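Local coordinates for protein catalase (Corynebacterium glutamicum, PDB 4B7H) that probably breaks hydrogen peroxide down to water and oxygen at a haem iron, binds NADPH as well, and is inhibited by nitric oxide, at residues L80-D85 with I305-F310; K227-T232 with K274-P279; A327-N332 with D354-R359. All coordinates share one frame; numbering follows the deposited sequence.

Contact 1: residues L80-D85 with I305-F310; sequences LHITED and IPVGYF
His81 and Tyr309 form the hydrogen-bonded pair of this antiparallel ladder, and both of their backbone links are closed: His81 N gives its hydrogen almost straight to Tyr309 O (2.8 Å), and Tyr309 N returns one to His81 O (3.0 Å). Further along, Val307 O takes two hydrogens, from Thr83 N at 3.0 Å in the carbonyl plane and from Glu84 N at 3.1 Å from above it, so one acceptor ties down the chain as it leaves strand 80-82. Between these links lies Gly308, whose CA comes within 3.2 Å of His81 O as a CH donor; a residue with no side chain suits so close a crossing. Val307 and Gly308 form a classic beta bulge opposite Val273 of the next strand.

CG of Tyr309 lies between its backbone N and carbonyl carbon (chi1 70°), and its ring runs alongside the His81 side chain. The two planes are parallel within 1° but slid apart: the hydroxyl oxygen of Tyr309 sits over the centre of the imidazole, while His81 CB lies over the tyrosine ring near its rim. On the opposite face Leu80 CD1 meets Phe310 CB, in the apolar layer that also holds Phe126 and Phe130. At the exposed end a water donates to Glu84 OE1 (3.0 Å) and to Pro306 O (2.8 Å), a carbonyl with no backbone hydrogen bond across the contact. In this part of the barrel, then, backbone bonds fix the register, the apolar face turns inward, and the partly exposed face pairs His81 with Tyr309, His81 NE2 being met by Glu79.

Contact 2: residues K227-T232 with K274-P279; sequences KYHFKT and KVQIMP
The imidazole of His229 donates from NE2 to Gln276 OE1 at 2.9 Å, a side-chain bond laid diagonally over the face of the ladder that also bears Lys227. The donor approaches from above the amide plane, and the ring and the amide stand nearly perpendicular, 87° apart. Gln276 reaches the ring because its chain is extended beyond CG (chi2 175°), and its amide is held from the other end too: NE2 donates to the carbonyls of Trp297 and Tyr302, which fixes which end of the group is oxygen. A glutamine suits the place, since it can accept and donate at once without bringing a charge into buried surroundings.

Four backbone bonds carry this diagonal. His229 and Lys274 exchange hydrogens, His229 N to Lys274 O and Lys274 N to His229 O, both at 2.9 Å; Lys227 and Gln276 do the same, with Gln276 N to Lys227 O at 2.9 Å and Lys227 N to Gln276 O longer, at 3.1 Å. Between them Tyr228 faces Val275 in a non-hydrogen-bonded pair, where Val275 CA adds a CH contact to Lys227 O at 3.1 Å.

Packing completes the ladder. Val275 CG1 lies 3.7 Å from Tyr228 CD1, the two side chains running alongside each other on the opposite face, and the tyrosine hydroxyl is hydrogen-bonded to Tyr137 and Trp216. Lys231 CG crosses the aliphatic part of Lys274; the amine of Lys231 forms a salt bridge with Asp207. His229 also touches the bound NADPH. With its NE2 hydrogen committed to Gln276, its ring is probably restrained in rotation, consistent with the nucleotide meeting an imidazole already set in place.

Contact 3: residues A327-N332 with D354-R359; sequences ALDPGN and DQQRYR. With HEM (protoporphyrin IX containing Fe), chain E.
One nitrogen, NE2 of Gln356, joins the loop 327-332, helix 343-359 and the haem: it donates to Leu328 O at 2.9 Å and to the propionate oxygen O1A of the haem, also at 2.9 Å, the latter bond nearly straight at 174°. With both amide hydrogens engaged, rotation of the group is probably restricted. Arg359, near one turn further along the helix, takes the same carboxylate side-on with two bonds, NE to O2A and NH2 to O1A, each 2.8 Å. Its chain bends at chi3 (75°), which turns the guanidinium edge onto the propionate. An arginine suits this place because its two parallel N-H groups match the spacing of the two oxygens. Leu328 turns away from the helix, and its CD1 comes near the second propionate.

Behind this first shell, Ala327 CB lies 3.4 Å from Gln356 CD, a small side chain close against the amide. A water donates to Gln356 OE1 and to Asp329 OD2, both at 2.7 Å, so the glutamine's oxygen is satisfied too and the loop is linked to the helix a second time.

Further out, Asp329 OD1 accepts from Gly331 N in an Asx turn, set within a type I turn from Asp329 to Asn332. The carbonyls of Glu324 and Ile326 position the guanidinium of Arg359, while Asp354 forms a salt bridge with Arg61 of a neighbouring subunit. The helix also carries Tyr352, probably the proximal iron ligand as in related catalases. Neutral and cationic donors gathered on one buried carboxylate would favour its ionised form and fix the haem's orientation relative to this helix.

In the fold
From the N terminus, strand 73-82 and the turn after it supply the first half of contact 1, whose partner, 305-310, arrives 220 residues later. Within that long loop lies contact 2, a shorter closure of strand 223-232 on strand 270-279. The next strand in the chain after 270-279 is 305-314, and these neighbours in the sheet bring contacts 1 and 2 together, their centres 11 Å apart, with Val275 packed on Val307 and Phe230 on Phe310. Contact 3 opens only after contact 1 has closed. It closes a short loop, 21 residues between its segments, joins the chain before strand 337-338 to the end of helix 343-359, touches neither other contact, and holds a haem propionate.

Contact 1: residues L80-D85 with I305-F310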
loop_
_atom_site.group_PDB
_atom_site.type_symbol
_atom_site.label_atom_id
_atom_site.label_comp_id
_atom_site.label_asym_id
_atom_site.label_seq_id
_atom_site.Cartn_x
_atom_site.Cartn_y
_atom_site.Cartn_z
ATOM N N LEU A 80 19.729 29.461 6.270
ATOM C CA LEU A 80 20.556 29.509 7.471
ATOM C C LEU A 80 21.819 30.309 7.167
ATOM O O LEU A 80 22.518 30.016 6.196
ATOM C CB LEU A 80 20.951 28.090 7.893
ATOM C CG LEU A 80 21.998 27.958 9.006
ATOM C CD1 LEU A 80 21.433 28.454 10.328
ATOM C CD2 LEU A 80 22.479 26.517 9.116
ATOM N N HIS A 81 22.111 31.310 7.996
ATOM C CA HIS A 81 23.311 32.133 7.835
ATOM C C HIS A 81 24.230 32.008 9.054
ATOM O O HIS A 81 23.833 32.337 10.172
ATOM C CB HIS A 81 22.925 33.604 7.657
ATOM C CG HIS A 81 22.197 33.891 6.383
ATOM N ND1 HIS A 81 22.777 34.569 5.333
ATOM C CD2 HIS A 81 20.935 33.597 5.990
ATOM C CE1 HIS A 81 21.905 34.677 4.346
ATOM N NE2 HIS A 81 20.781 34.090 4.718
ATOM N N ILE A 82 25.462 31.551 8.847
ATOM C CA ILE A 82 26.430 31.476 9.940
ATOM C C ILE A 82 27.129 32.824 10.129
ATOM O O ILE A 82 27.601 33.426 9.161
ATOM C CB ILE A 82 27.466 30.365 9.685
ATOM C CG1 ILE A 82 26.757 29.034 9.417
ATOM C CG2 ILE A 82 28.435 30.248 10.847
ATOM C CD1 ILE A 82 25.759 28.624 10.503
ATOM N N THR A 83 27.191 33.302 11.374
ATOM C CA THR A 83 27.799 34.602 11.671
ATOM C C THR A 83 28.920 34.530 12.719
ATOM O O THR A 83 29.578 35.535 13.006
ATOM C CB THR A 83 26.746 35.649 12.128
ATOM O OG1 THR A 83 26.143 35.227 13.360
ATOM C CG2 THR A 83 25.664 35.845 11.066
ATOM N N GLU A 84 29.122 33.349 13.293
ATOM C CA GLU A 84 30.173 33.133 14.282
ATOM C C GLU A 84 31.109 32.026 13.813
ATOM O O GLU A 84 30.804 31.323 12.854
ATOM C CB GLU A 84 29.554 32.747 15.624
ATOM C CG GLU A 84 28.689 33.826 16.234
ATOM C CD GLU A 84 29.511 34.951 16.838
ATOM O OE1 GLU A 84 30.506 34.659 17.537
ATOM O OE2 GLU A 84 29.166 36.127 16.607
ATOM N N ASP A 85 32.254 31.887 14.476
ATOM C CA ASP A 85 33.178 30.791 14.193
ATOM C C ASP A 85 33.061 29.704 15.266
ATOM O O ASP A 85 33.556 29.874 16.382
ATOM C CB ASP A 85 34.617 31.319 14.100
ATOM C CG ASP A 85 35.605 30.267 13.633
ATOM O OD1 ASP A 85 35.258 29.067 13.614
ATOM O OD2 ASP A 85 36.741 30.640 13.282
ATOM N N ILE A 305 25.610 30.047 23.390
ATOM C CA ILE A 305 26.714 30.507 22.548
ATOM C C ILE A 305 26.174 30.727 21.134
ATOM O O ILE A 305 25.570 29.828 20.558
ATOM C CB ILE A 305 27.863 29.467 22.495
ATOM C CG1 ILE A 305 28.655 29.442 23.800
ATOM C CG2 ILE A 305 28.842 29.800 21.389
ATOM C CD1 ILE A 305 28.045 28.658 24.880
ATOM N N PRO A 306 26.380 31.925 20.564
ATOM C CA PRO A 306 25.774 32.231 19.260
ATOM C C PRO A 306 26.443 31.518 18.088
ATOM O O PRO A 306 27.653 31.291 18.109
ATOM C CB PRO A 306 25.973 33.743 19.135
ATOM C CG PRO A 306 27.213 34.016 19.939
ATOM C CD PRO A 306 27.101 33.083 21.122
ATOM N N VAL A 307 25.650 31.170 17.076
ATOM C CA VAL A 307 26.148 30.478 15.892
ATOM C C VAL A 307 25.800 31.285 14.644
ATOM O O VAL A 307 26.648 31.513 13.774
ATOM C CB VAL A 307 25.547 29.054 15.767
ATOM C CG1 VAL A 307 26.027 28.384 14.488
ATOM C CG2 VAL A 307 25.905 28.214 16.990
ATOM N N GLY A 308 24.546 31.717 14.559
ATOM C CA GLY A 308 24.060 32.416 13.379
ATOM C C GLY A 308 22.570 32.657 13.496
ATOM O O GLY A 308 22.052 32.749 14.607
ATOM N N TYR A 309 21.878 32.783 12.366
ATOM C CA TYR A 309 20.429 32.943 12.386
ATOM C C TYR A 309 19.829 32.216 11.196
ATOM O O TYR A 309 20.530 31.912 10.226
ATOM C CB TYR A 309 20.032 34.428 12.348
ATOM C CG TYR A 309 20.314 35.121 11.025
ATOM C CD1 TYR A 309 21.542 35.727 10.780
ATOM C CD2 TYR A 309 19.346 35.178 10.025
ATOM C CE1 TYR A 309 21.802 36.360 9.568
ATOM C CE2 TYR A 309 19.591 35.802 8.813
ATOM C CZ TYR A 309 20.820 36.396 8.587
ATOM O OH TYR A 309 21.055 37.020 7.374
ATOM N N PHE A 310 18.530 31.945 11.253
ATOM C CA PHE A 310 17.831 31.509 10.052
ATOM C C PHE A 310 16.589 32.361 9.827
ATOM O O PHE A 310 16.039 32.952 10.764
ATOM C CB PHE A 310 17.558 29.988 10.021
ATOM C CG PHE A 310 16.520 29.505 11.000
ATOM C CD1 PHE A 310 15.165 29.642 10.724
ATOM C CD2 PHE A 310 16.902 28.851 12.168
ATOM C CE1 PHE A 310 14.207 29.166 11.608
ATOM C CE2 PHE A 310 15.950 28.376 13.064
ATOM C CZ PHE A 310 14.601 28.539 12.783
HETATM O O HOH W 1 30.160 32.085 19.133
#

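Contact 2: residues K227-T232 with K274-P279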
loop_
_atom_site.group_PDB
_atom_site.type_symbol
_atom_site.label_atom_id
_atom_site.label_comp_id
_atom_site.label_asym_id
_atom_site.label_seq_id
_atom_site.Cartn_x
_atom_site.Cartn_y
_atom_site.Cartn_z
ATOM N N LYS A 227 23.414 21.271 22.975
ATOM C CA LYS A 227 21.969 21.433 22.836
ATOM C C LYS A 227 21.681 22.657 21.974
ATOM O O LYS A 227 22.292 23.716 22.148
ATOM C CB LYS A 227 21.269 21.577 24.192
ATOM C CG LYS A 227 21.205 20.287 25.005
ATOM C CD LYS A 227 20.364 20.472 26.263
ATOM C CE LYS A 227 20.328 19.205 27.121
ATOM N NZ LYS A 227 19.549 18.075 26.511
ATOM N N TYR A 228 20.747 22.505 21.046
ATOM C CA TYR A 228 20.356 23.584 20.152
ATOM C C TYR A 228 19.212 24.415 20.702
ATOM O O TYR A 228 18.220 23.865 21.198
ATOM C CB TYR A 228 19.891 23.011 18.826
ATOM C CG TYR A 228 20.950 22.344 17.993
ATOM C CD1 TYR A 228 21.862 23.101 17.262
ATOM C CD2 TYR A 228 21.011 20.957 17.891
ATOM C CE1 TYR A 228 22.818 22.494 16.471
ATOM C CE2 TYR A 228 21.963 20.339 17.102
ATOM C CZ TYR A 228 22.862 21.114 16.391
ATOM O OH TYR A 228 23.802 20.501 15.594
ATOM N N HIS A 229 19.339 25.725 20.563
ATOM C CA HIS A 229 18.317 26.686 20.917
ATOM C C HIS A 229 18.087 27.643 19.776
ATOM O O HIS A 229 19.007 28.229 19.276
ATOM C CB HIS A 229 18.751 27.483 22.201
ATOM C CG HIS A 229 18.885 26.651 23.448
ATOM N ND1 HIS A 229 18.096 26.789 24.489
ATOM C CD2 HIS A 229 19.800 25.707 23.770
ATOM C CE1 HIS A 229 18.468 25.950 25.406
ATOM N NE2 HIS A 229 19.526 25.299 24.970
ATOM N N PHE A 230 16.843 27.764 19.344
ATOM C CA PHE A 230 16.475 28.666 18.264
ATOM C C PHE A 230 15.625 29.777 18.870
ATOM O O PHE A 230 14.459 29.559 19.225
ATOM C CB PHE A 230 15.730 27.899 17.163
ATOM C CG PHE A 230 16.459 26.661 16.700
ATOM C CD1 PHE A 230 17.702 26.762 16.087
ATOM C CD2 PHE A 230 15.914 25.402 16.889
ATOM C CE1 PHE A 230 18.385 25.625 15.666
ATOM C CE2 PHE A 230 16.590 24.263 16.469
ATOM C CZ PHE A 230 17.826 24.375 15.863
ATOM N N LYS A 231 16.224 30.958 19.031
ATOM C CA LYS A 231 15.611 32.013 19.831
ATOM C C LYS A 231 14.859 32.993 18.934
ATOM O O LYS A 231 15.457 33.669 18.088
ATOM C CB LYS A 231 16.661 32.732 20.692
ATOM C CG LYS A 231 17.502 31.795 21.573
ATOM C CD LYS A 231 16.669 31.041 22.602
ATOM C CE LYS A 231 16.091 31.977 23.657
ATOM N NZ LYS A 231 15.394 31.210 24.743
ATOM N N THR A 232 13.542 33.057 19.107
ATOM C CA THR A 232 12.718 33.836 18.196
ATOM C C THR A 232 12.989 35.336 18.282
ATOM O O THR A 232 13.002 35.915 19.366
ATOM C CB THR A 232 11.218 33.582 18.412
ATOM O OG1 THR A 232 10.484 34.533 17.636
ATOM C CG2 THR A 232 10.842 33.727 19.884
ATOM N N LYS A 274 21.600 29.259 18.496
ATOM C CA LYS A 274 22.581 29.219 19.574
ATOM C C LYS A 274 22.731 27.787 20.074
ATOM O O LYS A 274 21.860 26.943 19.838
ATOM C CB LYS A 274 22.163 30.145 20.728
ATOM C CG LYS A 274 21.783 31.560 20.297
ATOM C CD LYS A 274 21.509 32.471 21.490
ATOM C CE LYS A 274 21.068 33.859 21.032
ATOM N NZ LYS A 274 22.141 34.554 20.272
ATOM N N VAL A 275 23.843 27.507 20.742
ATOM C CA VAL A 275 24.046 26.210 21.366
ATOM C C VAL A 275 24.525 26.349 22.800
ATOM O O VAL A 275 25.167 27.334 23.161
ATOM C CB VAL A 275 25.070 25.342 20.598
ATOM C CG1 VAL A 275 24.445 24.796 19.317
ATOM C CG2 VAL A 275 26.357 26.128 20.302
ATOM N N GLN A 276 24.181 25.362 23.620
ATOM C CA GLN A 276 24.904 25.115 24.857
ATOM C C GLN A 276 25.967 24.086 24.527
ATOM O O GLN A 276 25.709 23.140 23.781
ATOM C CB GLN A 276 23.980 24.558 25.939
ATOM C CG GLN A 276 22.895 25.512 26.400
ATOM C CD GLN A 276 21.945 24.867 27.374
ATOM O OE1 GLN A 276 21.128 24.028 26.993
ATOM N NE2 GLN A 276 22.046 25.248 28.648
ATOM N N ILE A 277 27.166 24.269 25.072
ATOM C CA ILE A 277 28.261 23.345 24.821
ATOM C C ILE A 277 28.803 22.817 26.143
ATOM O O ILE A 277 29.325 23.582 26.956
ATOM C CB ILE A 277 29.391 24.017 24.008
ATOM C CG1 ILE A 277 28.853 24.507 22.656
ATOM C CG2 ILE A 277 30.566 23.052 23.815
ATOM C CD1 ILE A 277 29.889 25.221 21.806
ATOM N N MET A 278 28.656 21.512 26.360
ATOM C CA MET A 278 29.197 20.863 27.546
ATOM C C MET A 278 30.427 20.041 27.185
ATOM O O MET A 278 30.345 19.102 26.400
ATOM C CB MET A 278 28.139 19.969 28.193
ATOM C CG MET A 278 28.660 19.144 29.365
ATOM S SD MET A 278 27.426 17.981 29.986
ATOM C CE MET A 278 26.254 19.086 30.766
ATOM N N PRO A 279 31.588 20.399 27.748
ATOM C CA PRO A 279 32.788 19.594 27.486
ATOM C C PRO A 279 32.539 18.116 27.795
ATOM O O PRO A 279 31.814 17.794 28.747
ATOM C CB PRO A 279 33.819 20.185 28.455
ATOM C CG PRO A 279 33.379 21.608 28.620
ATOM C CD PRO A 279 31.873 21.553 28.621
#

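Contact 3: residues A327-N332 with D354-R359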
loop_
_atom_site.group_PDB
_atom_site.type_symbol
_atom_site.label_atom_id
_atom_site.label_comp_id
_atom_site.label_asym_id
_atom_site.label_seq_id
_atom_site.Cartn_x
_atom_site.Cartn_y
_atom_site.Cartn_z
ATOM N N ALA A 327 9.706 14.579 4.655
ATOM C CA ALA A 327 9.996 13.469 5.551
ATOM C C ALA A 327 11.120 13.896 6.479
ATOM O O ALA A 327 12.296 13.605 6.237
ATOM C CB ALA A 327 10.399 12.229 4.741
ATOM N N LEU A 328 10.767 14.640 7.520
ATOM C CA LEU A 328 11.772 15.177 8.433
ATOM C C LEU A 328 12.165 14.080 9.418
ATOM O O LEU A 328 11.310 13.352 9.913
ATOM C CB LEU A 328 11.229 16.422 9.134
ATOM C CG LEU A 328 11.055 17.598 8.151
ATOM C CD1 LEU A 328 10.045 18.631 8.639
ATOM C CD2 LEU A 328 12.400 18.278 7.870
ATOM N N ASP A 329 13.458 13.948 9.687
ATOM C CA ASP A 329 13.967 12.749 10.350
ATOM C C ASP A 329 15.238 13.084 11.135
ATOM O O ASP A 329 16.227 13.515 10.549
ATOM C CB ASP A 329 14.235 11.711 9.249
ATOM C CG ASP A 329 14.884 10.433 9.747
ATOM O OD1 ASP A 329 15.048 10.242 10.973
ATOM O OD2 ASP A 329 15.222 9.592 8.880
ATOM N N PRO A 330 15.225 12.878 12.470
ATOM C CA PRO A 330 16.416 13.222 13.266
ATOM C C PRO A 330 17.616 12.348 12.908
ATOM O O PRO A 330 18.754 12.700 13.222
ATOM C CB PRO A 330 15.965 12.979 14.719
ATOM C CG PRO A 330 14.825 12.030 14.613
ATOM C CD PRO A 330 14.135 12.350 13.311
ATOM N N GLY A 331 17.368 11.223 12.245
ATOM C CA GLY A 331 18.448 10.376 11.762
ATOM C C GLY A 331 19.195 10.953 10.573
ATOM O O GLY A 331 20.241 10.426 10.170
ATOM N N ASN A 332 18.657 12.023 9.993
ATOM C CA ASN A 332 19.357 12.753 8.946
ATOM C C ASN A 332 20.460 13.613 9.559
ATOM O O ASN A 332 20.336 14.840 9.655
ATOM C CB ASN A 332 18.380 13.604 8.138
ATOM C CG ASN A 332 17.551 12.779 7.182
ATOM O OD1 ASN A 332 17.949 11.675 6.786
ATOM N ND2 ASN A 332 16.403 13.314 6.784
ATOM N N ASP A 354 11.112 4.719 9.460
ATOM C CA ASP A 354 10.203 3.588 9.458
ATOM C C ASP A 354 8.785 4.050 9.107
ATOM O O ASP A 354 8.125 3.466 8.240
ATOM C CB ASP A 354 10.215 2.871 10.809
ATOM C CG ASP A 354 9.270 1.698 10.841
ATOM O OD1 ASP A 354 9.479 0.756 10.047
ATOM O OD2 ASP A 354 8.309 1.715 11.637
ATOM N N GLN A 355 8.299 5.091 9.775
ATOM C CA GLN A 355 6.956 5.571 9.461
ATOM C C GLN A 355 6.879 6.120 8.033
ATOM O O GLN A 355 5.896 5.895 7.319
ATOM C CB GLN A 355 6.455 6.624 10.455
ATOM C CG GLN A 355 5.014 7.023 10.098
ATOM C CD GLN A 355 4.278 7.832 11.147
ATOM O OE1 GLN A 355 3.365 8.601 10.808
ATOM N NE2 GLN A 355 4.634 7.654 12.419
ATOM N N GLN A 356 7.925 6.820 7.608
ATOM C CA GLN A 356 7.920 7.450 6.294
ATOM C C GLN A 356 7.888 6.438 5.153
ATOM O O GLN A 356 7.228 6.670 4.135
ATOM C CB GLN A 356 9.101 8.420 6.187
ATOM C CG GLN A 356 8.865 9.661 7.043
ATOM C CD GLN A 356 10.130 10.297 7.573
ATOM O OE1 GLN A 356 11.248 9.874 7.259
ATOM N NE2 GLN A 356 9.957 11.340 8.391
ATOM N N ARG A 357 8.569 5.307 5.337
ATOM C CA ARG A 357 8.511 4.228 4.357
ATOM C C ARG A 357 7.062 3.774 4.141
ATOM O O ARG A 357 6.693 3.405 3.030
ATOM C CB ARG A 357 9.378 3.050 4.813
ATOM C CG ARG A 357 10.869 3.341 4.734
ATOM C CD ARG A 357 11.725 2.325 5.505
ATOM N NE ARG A 357 13.087 2.838 5.622
ATOM C CZ ARG A 357 13.800 2.890 6.742
ATOM N NH1 ARG A 357 13.325 2.380 7.874
ATOM N NH2 ARG A 357 15.013 3.436 6.710
ATOM N N TYR A 358 6.253 3.795 5.200
ATOM C CA TYR A 358 4.833 3.432 5.112
ATOM C C TYR A 358 3.949 4.602 4.652
ATOM O O TYR A 358 3.128 4.465 3.739
ATOM C CB TYR A 358 4.339 2.959 6.480
ATOM C CG TYR A 358 2.828 2.906 6.601
ATOM C CD1 TYR A 358 2.097 1.957 5.901
ATOM C CD2 TYR A 358 2.134 3.820 7.390
ATOM C CE1 TYR A 358 0.720 1.910 5.990
ATOM C CE2 TYR A 358 0.751 3.777 7.488
ATOM C CZ TYR A 358 0.052 2.820 6.777
ATOM O OH TYR A 358 -1.319 2.746 6.843
ATOM N N ARG A 359 4.103 5.741 5.324
ATOM C CA ARG A 359 3.244 6.908 5.154
ATOM C C ARG A 359 3.338 7.472 3.742
ATOM O O ARG A 359 2.346 7.916 3.168
ATOM C CB ARG A 359 3.662 7.969 6.187
ATOM C CG ARG A 359 2.949 9.270 6.043
ATOM C CD ARG A 359 3.233 10.195 7.194
ATOM N NE ARG A 359 4.552 10.832 7.216
ATOM C CZ ARG A 359 4.921 11.846 6.437
ATOM N NH1 ARG A 359 4.107 12.296 5.488
ATOM N NH2 ARG A 359 6.128 12.392 6.593
HETATM C CHA HEM E . 6.798 13.388 14.338
HETATM C CHB HEM E . 8.403 9.407 16.595
HETATM C CHC HEM E . 9.715 12.155 20.358
HETATM C CHD HEM E . 9.509 15.991 17.457
HETATM C C1A HEM E . 7.100 12.079 14.623
HETATM C C2A HEM E . 6.876 10.946 13.746
HETATM C C3A HEM E . 7.339 9.855 14.375
HETATM C C4A HEM E . 7.856 10.256 15.661
HETATM C CMA HEM E . 7.355 8.405 13.880
HETATM C CAA HEM E . 6.236 11.026 12.342
HETATM C CBA HEM E . 7.319 11.314 11.312
HETATM C CGA HEM E . 6.817 11.220 9.895
HETATM O O1A HEM E . 7.278 12.047 9.068
HETATM O O2A HEM E . 5.978 10.340 9.570
HETATM C C1B HEM E . 8.878 9.788 17.829
HETATM C C2B HEM E . 9.365 8.903 18.864
HETATM C C3B HEM E . 9.705 9.674 19.918
HETATM C C4B HEM E . 9.464 11.054 19.557
HETATM C CMB HEM E . 9.427 7.368 18.725
HETATM C CAB HEM E . 10.301 9.280 21.282
HETATM C CBB HEM E . 11.046 8.187 21.446
HETATM C C1C HEM E . 9.945 13.421 19.851
HETATM C C2C HEM E . 10.775 14.471 20.423
HETATM C C3C HEM E . 10.704 15.532 19.600
HETATM C C4C HEM E . 9.851 15.167 18.489
HETATM C CMC HEM E . 11.559 14.353 21.753
HETATM C CAC HEM E . 11.420 16.902 19.675
HETATM C CBC HEM E . 12.613 17.066 20.272
HETATM C C1D HEM E . 8.703 15.653 16.404
HETATM C C2D HEM E . 8.291 16.590 15.410
HETATM C C3D HEM E . 7.454 15.803 14.439
HETATM C C4D HEM E . 7.443 14.450 14.926
HETATM C CMD HEM E . 8.618 18.080 15.350
HETATM C CAD HEM E . 6.805 16.366 13.184
HETATM C CBD HEM E . 7.881 16.514 12.110
HETATM C CGD HEM E . 7.199 17.164 10.942
HETATM O O1D HEM E . 7.071 16.523 9.869
HETATM O O2D HEM E . 6.757 18.331 11.092
HETATM N NA HEM E . 7.709 11.629 15.785
HETATM N NB HEM E . 8.946 11.089 18.277
HETATM N NC HEM E . 9.400 13.880 18.662
HETATM N ND HEM E . 8.182 14.398 16.101
HETATM FE FE HEM E . 8.515 12.767 17.232
HETATM O O HOH W 2 13.826 9.768 6.584
#